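PDB 1VR8: GTP binding regulator from Thermotoga maritima, which is of unknown function but has a fold similar to that of the Ran-binding protein Mog1p, and so may bind or regulate a GTP-binding protein. Local coordinates for residues M96-T101 and H132-Y137; V109-W112 and L117-V120; V25-T28 and R32-D35; G59-Y64 and E127-H132. All blocks are in the same frame, centred on the assembly; numbering follows the deposited sequence.

Contact 1: M96-T101 and H132-Y137. With AZI (azide ion), chain B.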
# COMPACT_ATOMS: atom_id res chain seq x y z
N MSE A 96 -1.10 9.49 10.62
CA MSE A 96 -0.58 8.78 9.48
C MSE A 96 0.76 8.19 9.78
O MSE A 96 1.44 8.64 10.68
CB MSE A 96 -0.45 9.68 8.23
CG MSE A 96 0.26 10.94 8.48
SE MSE A 96 0.97 11.65 6.75
CE MSE A 96 2.49 10.38 6.56
N GLY A 97 1.15 7.20 8.99
CA GLY A 97 2.45 6.59 9.14
C GLY A 97 2.95 5.97 7.86
O GLY A 97 2.15 5.60 6.98
N LYS A 98 4.26 5.86 7.77
CA LYS A 98 4.92 5.22 6.66
C LYS A 98 6.19 4.55 7.18
O LYS A 98 6.93 5.16 7.95
CB LYS A 98 5.30 6.25 5.60
CG LYS A 98 6.02 5.64 4.40
CD LYS A 98 6.45 6.73 3.41
CE LYS A 98 7.15 6.13 2.20
NZ LYS A 98 7.52 7.13 1.15
N PHE A 99 6.43 3.31 6.77
CA PHE A 99 7.74 2.70 6.96
C PHE A 99 8.25 2.10 5.67
O PHE A 99 7.49 1.76 4.77
CB PHE A 99 7.79 1.70 8.13
CG PHE A 99 7.01 0.42 7.92
CD1 PHE A 99 7.53 -0.63 7.12
CD2 PHE A 99 5.82 0.20 8.59
CE1 PHE A 99 6.81 -1.83 6.97
CE2 PHE A 99 5.10 -1.00 8.45
CZ PHE A 99 5.60 -2.01 7.64
N SER A 100 9.57 2.02 5.59
CA SER A 100 10.27 1.32 4.52
C SER A 100 11.28 0.35 5.11
O SER A 100 12.00 0.68 6.06
CB SER A 100 11.02 2.31 3.63
OG SER A 100 10.09 3.20 3.03
N THR A 101 11.37 -0.83 4.51
CA THR A 101 12.31 -1.82 4.98
C THR A 101 12.70 -2.76 3.83
O THR A 101 12.24 -2.60 2.69
CB THR A 101 11.71 -2.60 6.19
OG1 THR A 101 12.71 -3.44 6.77
CG2 THR A 101 10.50 -3.40 5.79
N HIS A 132 3.96 6.04 -8.51
CA HIS A 132 2.77 5.90 -9.36
C HIS A 132 1.47 5.92 -8.52
O HIS A 132 0.54 6.66 -8.82
CB HIS A 132 2.85 4.63 -10.21
CG HIS A 132 1.58 4.32 -10.95
ND1 HIS A 132 1.07 5.12 -11.95
CD2 HIS A 132 0.72 3.28 -10.84
CE1 HIS A 132 -0.05 4.60 -12.41
NE2 HIS A 132 -0.28 3.47 -11.76
N VAL A 133 1.42 5.09 -7.49
CA VAL A 133 0.26 5.02 -6.62
C VAL A 133 -0.02 6.41 -6.01
O VAL A 133 -1.15 6.89 -6.02
CB VAL A 133 0.45 3.99 -5.50
CG1 VAL A 133 -0.68 4.05 -4.53
CG2 VAL A 133 0.61 2.55 -6.06
N TYR A 134 1.03 7.05 -5.49
CA TYR A 134 0.90 8.42 -4.98
C TYR A 134 0.25 9.38 -5.99
O TYR A 134 -0.65 10.16 -5.67
CB TYR A 134 2.30 8.96 -4.62
CG TYR A 134 2.92 8.43 -3.35
CD1 TYR A 134 2.33 7.46 -2.55
CD2 TYR A 134 4.16 8.92 -2.96
CE1 TYR A 134 2.95 7.03 -1.36
CE2 TYR A 134 4.78 8.49 -1.81
CZ TYR A 134 4.18 7.56 -1.03
OH TYR A 134 4.85 7.18 0.11
N ARG A 135 0.79 9.38 -7.20
CA ARG A 135 0.32 10.26 -8.26
C ARG A 135 -1.15 9.99 -8.66
O ARG A 135 -1.92 10.95 -8.85
CB ARG A 135 1.26 10.16 -9.44
CG ARG A 135 2.57 10.87 -9.10
CD ARG A 135 3.62 10.69 -10.13
NE ARG A 135 4.75 11.58 -9.86
CZ ARG A 135 5.95 11.44 -10.40
NH1 ARG A 135 6.21 10.40 -11.21
NH2 ARG A 135 6.90 12.31 -10.13
N VAL A 136 -1.55 8.72 -8.72
CA VAL A 136 -2.94 8.42 -9.10
C VAL A 136 -3.89 8.89 -7.99
O VAL A 136 -4.88 9.58 -8.24
CB VAL A 136 -3.11 6.93 -9.39
CG1 VAL A 136 -4.57 6.58 -9.60
CG2 VAL A 136 -2.28 6.55 -10.60
N TYR A 137 -3.56 8.54 -6.75
CA TYR A 137 -4.44 8.91 -5.62
C TYR A 137 -4.45 10.41 -5.36
O TYR A 137 -5.46 10.97 -4.99
CB TYR A 137 -4.07 8.13 -4.37
CG TYR A 137 -4.28 6.61 -4.45
CD1 TYR A 137 -5.14 6.02 -5.39
CD2 TYR A 137 -3.65 5.77 -3.53
CE1 TYR A 137 -5.34 4.62 -5.41
CE2 TYR A 137 -3.86 4.41 -3.53
CZ TYR A 137 -4.69 3.84 -4.49
OH TYR A 137 -4.89 2.48 -4.50
N1 AZI B . 10.30 5.63 4.57
N2 AZI B . 9.93 6.06 5.59
N3 AZI B . 9.55 6.52 6.60

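Contact 2: V109-W112 and L117-V120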
# COMPACT_ATOMS: atom_id res chain seq x y z
N VAL A 109 7.36 -1.12 1.42
CA VAL A 109 6.92 0.20 1.85
C VAL A 109 5.45 0.12 2.28
O VAL A 109 4.60 -0.37 1.52
CB VAL A 109 7.09 1.20 0.71
CG1 VAL A 109 6.58 2.56 1.10
CG2 VAL A 109 8.55 1.28 0.23
N ALA A 110 5.14 0.57 3.49
CA ALA A 110 3.79 0.41 4.02
C ALA A 110 3.36 1.74 4.62
O ALA A 110 4.12 2.33 5.40
CB ALA A 110 3.75 -0.66 5.07
N TRP A 111 2.14 2.19 4.29
CA TRP A 111 1.66 3.46 4.85
C TRP A 111 0.17 3.39 5.13
O TRP A 111 -0.56 2.58 4.53
CB TRP A 111 2.02 4.64 3.92
CG TRP A 111 1.28 4.75 2.61
CD1 TRP A 111 0.21 5.54 2.36
CD2 TRP A 111 1.54 4.04 1.38
NE1 TRP A 111 -0.21 5.39 1.08
CE2 TRP A 111 0.59 4.47 0.45
CE3 TRP A 111 2.47 3.08 0.99
CZ2 TRP A 111 0.57 4.00 -0.86
CZ3 TRP A 111 2.44 2.61 -0.31
CH2 TRP A 111 1.50 3.06 -1.21
N TRP A 112 -0.26 4.20 6.08
CA TRP A 112 -1.66 4.31 6.45
C TRP A 112 -2.02 5.79 6.60
O TRP A 112 -1.18 6.63 6.95
CB TRP A 112 -2.02 3.51 7.71
CG TRP A 112 -1.75 4.26 8.98
CD1 TRP A 112 -0.56 4.37 9.64
CD2 TRP A 112 -2.66 5.13 9.66
NE1 TRP A 112 -0.68 5.20 10.70
CE2 TRP A 112 -1.97 5.68 10.75
CE3 TRP A 112 -4.00 5.44 9.49
CZ2 TRP A 112 -2.57 6.56 11.66
CZ3 TRP A 112 -4.60 6.32 10.40
CH2 TRP A 112 -3.88 6.88 11.45
N LEU A 117 -4.83 1.42 4.41
CA LEU A 117 -3.48 0.92 4.65
C LEU A 117 -3.02 0.24 3.37
O LEU A 117 -3.74 -0.59 2.83
CB LEU A 117 -3.48 -0.07 5.80
CG LEU A 117 -2.28 -1.02 5.93
CD1 LEU A 117 -1.00 -0.31 6.17
CD2 LEU A 117 -2.59 -2.01 7.04
N PHE A 118 -1.83 0.60 2.91
CA PHE A 118 -1.20 -0.00 1.71
C PHE A 118 0.14 -0.58 2.05
O PHE A 118 0.87 0.00 2.86
CB PHE A 118 -1.01 1.07 0.63
CG PHE A 118 -2.31 1.61 0.08
CD1 PHE A 118 -3.00 0.90 -0.89
CD2 PHE A 118 -2.87 2.75 0.59
CE1 PHE A 118 -4.20 1.35 -1.38
CE2 PHE A 118 -4.10 3.20 0.12
CZ PHE A 118 -4.75 2.50 -0.87
N ILE A 119 0.49 -1.70 1.42
CA ILE A 119 1.83 -2.22 1.47
C ILE A 119 2.23 -2.50 0.02
O ILE A 119 1.48 -3.16 -0.73
CB ILE A 119 1.95 -3.54 2.26
CG1 ILE A 119 1.33 -3.41 3.67
CG2 ILE A 119 3.43 -3.94 2.32
CD1 ILE A 119 1.09 -4.75 4.33
N VAL A 120 3.40 -2.01 -0.37
CA VAL A 120 3.96 -2.36 -1.66
C VAL A 120 5.26 -3.12 -1.43
O VAL A 120 6.13 -2.69 -0.67
CB VAL A 120 4.24 -1.11 -2.50
CG1 VAL A 120 4.91 -1.46 -3.84
CG2 VAL A 120 2.98 -0.39 -2.77

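Contact 3: V25-T28 and R32-D35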
# COMPACT_ATOMS: atom_id res chain seq x y z
N VAL A 25 -7.86 1.07 -10.52
CA VAL A 25 -7.52 2.39 -11.07
C VAL A 25 -6.00 2.58 -11.29
O VAL A 25 -5.57 3.48 -11.99
CB VAL A 25 -8.11 3.49 -10.14
CG1 VAL A 25 -7.30 3.62 -8.90
CG2 VAL A 25 -8.26 4.79 -10.86
N LEU A 26 -5.19 1.70 -10.70
CA LEU A 26 -3.73 1.82 -10.82
C LEU A 26 -3.17 1.22 -12.10
O LEU A 26 -2.01 1.42 -12.42
CB LEU A 26 -3.05 1.15 -9.64
CG LEU A 26 -3.44 1.75 -8.30
CD1 LEU A 26 -2.86 0.91 -7.20
CD2 LEU A 26 -2.95 3.19 -8.24
N GLU A 27 -3.97 0.44 -12.82
CA GLU A 27 -3.47 -0.23 -14.00
C GLU A 27 -3.16 0.80 -15.11
O GLU A 27 -3.88 1.78 -15.31
CB GLU A 27 -4.47 -1.35 -14.42
CG GLU A 27 -3.95 -2.21 -15.49
CD GLU A 27 -4.75 -3.48 -15.70
OE1 GLU A 27 -6.00 -3.48 -15.42
OE2 GLU A 27 -4.12 -4.43 -16.20
N THR A 28 -2.05 0.61 -15.82
CA THR A 28 -1.77 1.36 -17.03
C THR A 28 -1.11 0.38 -17.99
O THR A 28 -0.90 -0.78 -17.64
CB THR A 28 -0.78 2.54 -16.81
OG1 THR A 28 0.52 2.02 -16.55
CG2 THR A 28 -1.19 3.46 -15.66
N ARG A 32 0.64 -3.64 -15.40
CA ARG A 32 -0.44 -4.51 -15.86
C ARG A 32 -0.84 -5.41 -14.72
O ARG A 32 -0.00 -6.09 -14.14
CB ARG A 32 0.02 -5.36 -17.03
CG ARG A 32 0.40 -4.56 -18.29
CD ARG A 32 -0.71 -3.58 -18.68
NE ARG A 32 -2.00 -4.24 -18.95
CZ ARG A 32 -3.19 -3.63 -18.98
NH1 ARG A 32 -3.31 -2.33 -18.75
NH2 ARG A 32 -4.29 -4.35 -19.25
N LEU A 33 -2.13 -5.44 -14.41
CA LEU A 33 -2.61 -6.29 -13.33
C LEU A 33 -2.56 -7.75 -13.78
O LEU A 33 -3.05 -8.11 -14.86
CB LEU A 33 -4.05 -5.88 -13.01
CG LEU A 33 -4.69 -6.48 -11.80
CD1 LEU A 33 -3.90 -6.10 -10.55
CD2 LEU A 33 -6.15 -5.98 -11.72
N SER A 34 -1.93 -8.61 -12.98
CA SER A 34 -1.84 -10.00 -13.31
C SER A 34 -2.54 -10.93 -12.32
O SER A 34 -2.79 -12.09 -12.67
CB SER A 34 -0.38 -10.39 -13.48
OG SER A 34 0.29 -10.35 -12.27
N ASP A 35 -2.85 -10.45 -11.12
CA ASP A 35 -3.48 -11.26 -10.09
C ASP A 35 -4.12 -10.38 -9.03
O ASP A 35 -3.64 -9.31 -8.73
CB ASP A 35 -2.42 -12.20 -9.47
CG ASP A 35 -3.00 -13.43 -8.82
OD1 ASP A 35 -3.44 -13.34 -7.65
OD2 ASP A 35 -2.95 -14.53 -9.45

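Contact 4: G59-Y64 and E127-H132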
# COMPACT_ATOMS: atom_id res chain seq x y z
N GLY A 59 9.79 -6.01 -13.07
CA GLY A 59 9.33 -7.31 -12.56
C GLY A 59 8.04 -7.14 -11.77
O GLY A 59 7.47 -6.05 -11.72
N PRO A 60 7.57 -8.21 -11.12
CA PRO A 60 6.29 -8.12 -10.45
C PRO A 60 6.39 -7.34 -9.14
O PRO A 60 7.37 -7.47 -8.41
CB PRO A 60 5.93 -9.58 -10.20
CG PRO A 60 7.23 -10.30 -10.10
CD PRO A 60 8.19 -9.54 -10.99
N VAL A 61 5.38 -6.52 -8.89
CA VAL A 61 5.24 -5.76 -7.67
C VAL A 61 3.90 -6.11 -7.01
O VAL A 61 2.87 -6.25 -7.68
CB VAL A 61 5.31 -4.25 -7.99
CG1 VAL A 61 5.05 -3.45 -6.75
CG2 VAL A 61 6.70 -3.90 -8.57
N PHE A 62 3.93 -6.31 -5.70
CA PHE A 62 2.76 -6.71 -4.95
C PHE A 62 2.20 -5.52 -4.19
O PHE A 62 2.92 -4.78 -3.54
CB PHE A 62 3.12 -7.81 -3.94
CG PHE A 62 3.57 -9.11 -4.56
CD1 PHE A 62 4.81 -9.19 -5.18
CD2 PHE A 62 2.78 -10.24 -4.49
CE1 PHE A 62 5.23 -10.37 -5.74
CE2 PHE A 62 3.21 -11.44 -5.06
CZ PHE A 62 4.41 -11.51 -5.68
N LEU A 63 0.89 -5.33 -4.29
CA LEU A 63 0.20 -4.29 -3.56
C LEU A 63 -0.85 -4.94 -2.67
O LEU A 63 -1.75 -5.62 -3.15
CB LEU A 63 -0.47 -3.33 -4.51
CG LEU A 63 -1.41 -2.32 -3.86
CD1 LEU A 63 -0.57 -1.27 -3.18
CD2 LEU A 63 -2.32 -1.68 -4.88
N TYR A 64 -0.70 -4.71 -1.38
CA TYR A 64 -1.66 -5.15 -0.34
C TYR A 64 -2.48 -3.94 0.07
O TYR A 64 -1.94 -2.85 0.31
CB TYR A 64 -0.94 -5.71 0.87
CG TYR A 64 -0.06 -6.91 0.59
CD1 TYR A 64 1.21 -6.76 0.02
CD2 TYR A 64 -0.48 -8.18 0.90
CE1 TYR A 64 1.99 -7.85 -0.25
CE2 TYR A 64 0.32 -9.30 0.63
CZ TYR A 64 1.56 -9.12 0.07
OH TYR A 64 2.37 -10.21 -0.22
N GLU A 127 9.92 1.53 -5.42
CA GLU A 127 9.83 3.01 -5.25
C GLU A 127 9.06 3.67 -6.43
O GLU A 127 8.24 4.57 -6.25
CB GLU A 127 11.21 3.61 -5.05
CG GLU A 127 11.81 3.25 -3.67
N GLU A 128 9.33 3.18 -7.63
CA GLU A 128 8.67 3.67 -8.85
C GLU A 128 7.17 3.40 -8.81
O GLU A 128 6.36 4.25 -9.15
CB GLU A 128 9.32 3.03 -10.07
CG GLU A 128 10.78 3.49 -10.33
CD GLU A 128 11.87 2.74 -9.51
OE1 GLU A 128 11.57 1.82 -8.69
OE2 GLU A 128 13.06 3.12 -9.69
N PHE A 129 6.80 2.20 -8.39
CA PHE A 129 5.38 1.85 -8.25
C PHE A 129 4.71 2.69 -7.17
O PHE A 129 3.60 3.19 -7.36
CB PHE A 129 5.20 0.37 -7.96
CG PHE A 129 3.78 -0.05 -8.04
CD1 PHE A 129 3.18 -0.23 -9.27
CD2 PHE A 129 3.03 -0.20 -6.91
CE1 PHE A 129 1.81 -0.56 -9.36
CE2 PHE A 129 1.68 -0.56 -6.98
CZ PHE A 129 1.09 -0.75 -8.21
N VAL A 130 5.38 2.87 -6.03
CA VAL A 130 4.80 3.69 -4.95
C VAL A 130 4.53 5.09 -5.46
O VAL A 130 3.45 5.63 -5.23
CB VAL A 130 5.72 3.74 -3.72
CG1 VAL A 130 5.23 4.76 -2.72
CG2 VAL A 130 5.74 2.36 -3.04
N LYS A 131 5.48 5.67 -6.19
CA LYS A 131 5.31 7.01 -6.75
C LYS A 131 4.12 7.08 -7.70
O LYS A 131 3.36 8.05 -7.71
CB LYS A 131 6.58 7.48 -7.46
CG LYS A 131 6.63 8.96 -7.74
CD LYS A 131 6.31 9.81 -6.48
CE LYS A 131 6.82 11.26 -6.62
NZ LYS A 131 6.49 12.16 -5.45
N HIS A 132 3.96 6.04 -8.51
CA HIS A 132 2.77 5.90 -9.36
C HIS A 132 1.47 5.92 -8.52
O HIS A 132 0.54 6.66 -8.82
CB HIS A 132 2.85 4.63 -10.21
CG HIS A 132 1.58 4.32 -10.95
ND1 HIS A 132 1.07 5.12 -11.95
CD2 HIS A 132 0.72 3.28 -10.84
CE1 HIS A 132 -0.05 4.60 -12.41
NE2 HIS A 132 -0.28 3.47 -11.76

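Contact 1: M96-T101 and H132-Y137
Lys98 and Tyr134 meet through a single hydrogen bond between their polar ends. Lys98 NZ donates to Tyr134 OH at 2.9 Å. The ammonium group comes in at the edge of the tyrosine ring, near its plane. Lys98 CE also lies close, 3.3 Å from Tyr134 OH. Every torsion of the lysine is near trans, starting with chi1 at 179°. This stretched chain carries NZ off the strand and across to the helix. On the other side, chi2 of Tyr134 is only 3°, which puts its CA almost in the ring plane. Two other rings border the tyrosine. Trp111 meets the ring edge-to-face, and His11, in the His-tag, stacks on it. NZ has a second partner, a glycerol probably left from the crystallisation liquor. The positive charge would probably polarise the phenol O-H. Ser100, two residues on and on the same side of the strand, binds an azide ion, probably from the same liquor: Ser100 OG donates to azide N1 at 2.9 Å. Lys98 NZ is 4.7 Å from azide N1, so its charge may help balance the anion without a direct bond. Ser89, Val90 and Leu91 also line the azide site. The contact is a polar bridge at the surface, where helix 126-138 lies over one face of the antiparallel sheet in a Mog1p-like fold.

Contact 2: V109-W112 and L117-V120
Trp111 and Phe118 form one of two hydrogen-bonded pairs here; Val109 with Val120 is the other. Each pair exchanges two backbone bonds. Val120 N to Val109 O, at 2.8 Å, is the shortest of the four. Weaker CA-H...O contacts fill in between them, such as Ala110 CA to Phe118 O at 3.2 Å.

The aromatic contact is made by a methylene group. Phe118 CB sits over the six-membered ring of Trp111, 3.6 Å from its centroid, in a CH-pi contact. The ring planes are only 28° apart, but the rings are displaced, with little overlap. With chi1 at 71°, Trp111 CG sits between the backbone N and the carbonyl carbon, and the indole swings toward the neighbouring strand. Its NE1 is satisfied by His11 O, in the His-tag.

Apolar contacts line both faces. Val120 CG2 touches the indole edge at Trp111 CZ3, 3.9 Å away, on the face covered by helix 126-138. On the face toward helix 71-79, Ala110 CB packs on Ile119 CG1 at 3.9 Å. This is a regular antiparallel beta hairpin, buried in the middle of the sheet.

Contact 3: V25-T28 and R32-D35
Glu27 and Arg32 hold the two ends of a short turn together, and one carboxylate oxygen does most of the work. Glu27 OE2 accepts a hydrogen bond from Leu33 N at 2.9 Å. The amide approaches from above the carboxylate plane. The same oxygen lies over the centre of the Arg32 guanidinium, 3.0 Å from Arg32 CZ. It also makes a salt bridge to Arg32 NH2 at 3.1 Å. No guanidinium N-H points at it, so the pull between these two groups is one of charge alone. The two flat groups are close to parallel, with their planes 21° apart.

The torsions explain how the two side chains meet. Glu27 is extended, with chi1 at -172°, and reaches straight out to the strand. Arg32 does the reverse. Its CB leads away from residues 25-28, but bends at chi2 and chi3 (the latter -59°) curl the chain back over the glutamate. The guanidinium can then bond with its edge as well. Arg32 NH1 donates to Thr28 O at 3.1 Å, and Thr28 O lies close to the guanidinium plane. The donor stands above the carbonyl plane, off its lone pairs. The same fold of the chain brings Arg32 CD close to Thr28 O, 3.0 Å. Leu33 CB touches Glu27 OE2 at 3.5 Å, while the leucine side chain packs on Ala52 and Phe54.

Thr28 OG1 bonds to Asp30 N, as in an ST turn. Beyond Leu33, Ser34 and Asp35 both face Val53. The connection from helix 19-24 thus enters strand 32-39 just before a classic beta bulge.

Contact 4: G59-Y64 and E127-H132
Glu127 O is held by two groups at the start of the helix that presses Phe129 onto Val61 and Leu63. Lys131 N donates to Glu127 O at 3.0 Å, and a glycerol, probably from the crystallisation liquor, bonds to it as well. Across the contact itself there is no hydrogen bond. Phe129 carries it on the helix side. With chi1 at -171°, CG points opposite the backbone N, and the ring extends from the helix to the strand. Val61 CG1 is the main partner, 3.8 Å from Phe129 CD2 and 3.9 Å from Phe129 CG. It meets the ring at a slant. The same methyl also reaches the root of the side chain, 4.0 Å from Phe129 CB.

This is helix-on-sheet packing: helix 126-138 packs on one face of the antiparallel sheet, and strand 59-67 offers it every second residue. Val61 and Leu63 point to the helix, while Phe62 between them points away. Leu63 touches more lightly, with Leu63 CB 4.3 Å from Phe129 CE2.

Val120 on the adjoining strand, the Phe54 ring with planes at about 40°, and Tyr31 set edge-to-face also close in on the phenylalanine. About one turn on, His132 NE2 bonds to Leu26 O.

How the contacts relate
Contact 3 comes first along the chain and closes before the others open. Contacts 1 and 4 both use helix 126-138, share His132 and have centres about 10 Å apart. Their segments alternate in sequence. Contact 2, the hairpin, falls within the chain span of both. Strands 96-103, 106-113, 116-122 and 59-67 are successive neighbours in one antiparallel sheet, so contact 2 lies between the strands of contacts 1 and 4. Contact 3 is about 17 Å from contacts 1 and 2, centre to centre, but the histidine at the start of segment 132-137 reaches its loop. The C-terminal helix thus ties the loop at residues 25-28 and distant strands into one compact domain.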